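Local coordinates for protein flagellin hook IN motif family (Aeromonas hydrophila subsp. hydrophila, PDB 6XI1) that forms part of a calcium-binding RTX adhesin, where tandem beta-sandwich repeats probably extend the adhesive end away from the bacterial surface, at residues 158-161 and 165-168. Sequence-based numbering, arbitrary orientation.
Sequences VTDV and DEAK. With CA (calcium ion), chain Q.
D160 and E166 meet at a calcium ion, and the pair is a worked example of how one cation makes neighbours of carboxylates that would otherwise probably repel. D160 can be followed outward from its CB, which lies 4.0 Å from the CB of E166 and equally close to the CA of A167. Its CG, turned anti to the backbone N (chi1 -163°), leads the carboxylate up to the metal, and both oxygens bind: D160 OD1 and OD2 each stand 2.5 Å from the calcium, a bidentate grip. E166 comes to the same ion on an extended chain and binds through one oxygen, its OE1 lying 2.2 Å from the calcium, while OE2 stays back at 4.2 Å. The two carboxylate planes are nearly perpendicular, 82° apart, and D160 OD2 comes within 3.2 Å of E166 OE1, an approach of like charges that the calcium they share presumably compensates. OD2 has a second task: a water oxygen 2.7 Å from both D160 OD2 and the backbone O of E166 donates to each, tying the metal ligand to the main chain of the other segment. Away from the metal the contact is van der Waals packing of aliphatic carbons on backbone. The CB of A167 rests 3.8 Å from the backbone N of D160, and V158 lays its CG1 against the peptide joining A167 to K168, 3.6 Å from the K168 N. That peptide belongs to an inverse gamma turn centred on A167, whose weak closing bond runs from K168 N to E166 O. D162, from the same loop after strand 149-159, and N128, D129 and D220, distant in sequence, complete the calcium site, an arrangement characteristic of the calcium-rich ends of tandem cadherin-like beta-sandwich domains.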
ATOM      1  N   VAL A 158      -5.056  37.588  -5.736  1.00 19.73           N
ATOM      2  CA  VAL A 158      -6.296  38.299  -5.331  1.00 19.02           C
ATOM      3  C   VAL A 158      -6.213  39.732  -5.860  1.00 20.02           C
ATOM      4  O   VAL A 158      -5.175  40.361  -5.671  1.00 20.77           O
ATOM      5  CB  VAL A 158      -6.478  38.220  -3.814  1.00 17.97           C
ATOM      6  CG1 VAL A 158      -5.243  38.663  -3.035  1.00 20.00           C
ATOM      7  CG2 VAL A 158      -7.715  38.959  -3.400  1.00 20.04           C
ATOM      8  N   THR A 159      -7.327  40.197  -6.406  1.00 20.76           N
ATOM      9  CA  THR A 159      -7.613  41.614  -6.688  1.00 23.11           C
ATOM     10  C   THR A 159      -8.791  42.019  -5.822  1.00 21.37           C
ATOM     11  O   THR A 159      -9.666  41.197  -5.585  1.00 22.29           O
ATOM     12  CB  THR A 159      -7.834  41.808  -8.196  1.00 23.51           C
ATOM     13  OG1 THR A 159      -9.017  41.155  -8.651  1.00 25.14           O
ATOM     14  CG2 THR A 159      -6.663  41.291  -9.003  1.00 28.14           C
ATOM     15  N   ASP A 160      -8.844  43.292  -5.464  1.00 21.07           N
ATOM     16  CA  ASP A 160      -9.962  43.896  -4.718  1.00 19.63           C
ATOM     17  C   ASP A 160     -10.035  45.370  -5.101  1.00 20.78           C
ATOM     18  O   ASP A 160      -9.148  46.123  -4.753  1.00 19.71           O
ATOM     19  CB  ASP A 160      -9.766  43.708  -3.210  1.00 19.77           C
ATOM     20  CG  ASP A 160     -11.028  43.935  -2.425  1.00 22.22           C
ATOM     21  OD1 ASP A 160     -11.725  44.970  -2.687  1.00 19.07           O
ATOM     22  OD2 ASP A 160     -11.264  43.132  -1.473  1.00 21.11           O
ATOM     23  N   VAL A 161     -11.128  45.749  -5.730  1.00 21.25           N
ATOM     24  CA  VAL A 161     -11.312  47.128  -6.254  1.00 24.78           C
ATOM     25  C   VAL A 161     -11.336  48.094  -5.084  1.00 22.01           C
ATOM     26  O   VAL A 161     -11.049  49.242  -5.331  1.00 20.42           O
ATOM     27  CB  VAL A 161     -12.547  47.260  -7.150  1.00 27.59           C
ATOM     28  CG1 VAL A 161     -12.489  46.302  -8.332  1.00 31.46           C
ATOM     29  CG2 VAL A 161     -13.823  47.127  -6.371  1.00 30.32           C
ATOM     30  N   ASP A 165      -4.824  47.816   0.109  1.00 22.02           N
ATOM     31  CA  ASP A 165      -5.071  47.465   1.535  1.00 26.30           C
ATOM     32  C   ASP A 165      -5.859  46.142   1.658  1.00 23.88           C
ATOM     33  O   ASP A 165      -5.571  45.381   2.590  1.00 25.59           O
ATOM     34  CB  ASP A 165      -5.781  48.592   2.312  1.00 30.97           C
ATOM     35  CG  ASP A 165      -7.059  49.189   1.697  1.00 39.34           C
ATOM     36  OD1 ASP A 165      -7.428  48.882   0.529  1.00 40.14           O
ATOM     37  OD2 ASP A 165      -7.690  50.019   2.390  1.00 49.73           O
ATOM     38  N   GLU A 166      -6.821  45.873   0.771  1.00 22.17           N
ATOM     39  CA  GLU A 166      -7.697  44.661   0.834  1.00 19.96           C
ATOM     40  C   GLU A 166      -7.207  43.546  -0.107  1.00 20.90           C
ATOM     41  O   GLU A 166      -7.683  42.392   0.019  1.00 19.02           O
ATOM     42  CB  GLU A 166      -9.141  45.034   0.495  1.00 19.45           C
ATOM     43  CG  GLU A 166      -9.763  45.987   1.499  1.00 20.99           C
ATOM     44  CD  GLU A 166     -11.257  46.202   1.371  1.00 19.39           C
ATOM     45  OE1 GLU A 166     -11.922  45.412   0.703  1.00 20.93           O
ATOM     46  OE2 GLU A 166     -11.736  47.182   1.936  1.00 22.25           O
ATOM     47  N   ALA A 167      -6.365  43.855  -1.082  1.00 18.30           N
ATOM     48  CA  ALA A 167      -5.982  42.918  -2.175  1.00 19.50           C
ATOM     49  C   ALA A 167      -4.840  42.047  -1.648  1.00 20.22           C
ATOM     50  O   ALA A 167      -3.717  42.105  -2.186  1.00 21.78           O
ATOM     51  CB  ALA A 167      -5.611  43.649  -3.471  1.00 21.48           C
ATOM     52  N   LYS A 168      -5.106  41.311  -0.552  1.00 19.12           N
ATOM     53  CA  LYS A 168      -4.084  40.518   0.149  1.00 21.36           C
ATOM     54  C   LYS A 168      -4.845  39.389   0.849  1.00 17.36           C
ATOM     55  O   LYS A 168      -6.056  39.583   1.115  1.00 17.83           O
ATOM     56  CB  LYS A 168      -3.411  41.274   1.306  1.00 28.06           C
ATOM     57  CG  LYS A 168      -2.644  42.537   0.974  1.00 37.38           C
ATOM     58  CD  LYS A 168      -1.723  42.934   2.121  1.00 40.40           C
ATOM     59  CE  LYS A 168      -2.206  44.087   2.970  1.00 48.02           C
ATOM     60  NZ  LYS A 168      -1.473  45.340   2.652  1.00 50.92           N
TER
HETATM   61 CA    CA Q 515     -13.243  44.421  -0.817  1.00 18.38          CA
HETATM   62  O   HOH W   1     -10.219  41.574   0.489  1.00 15.85           O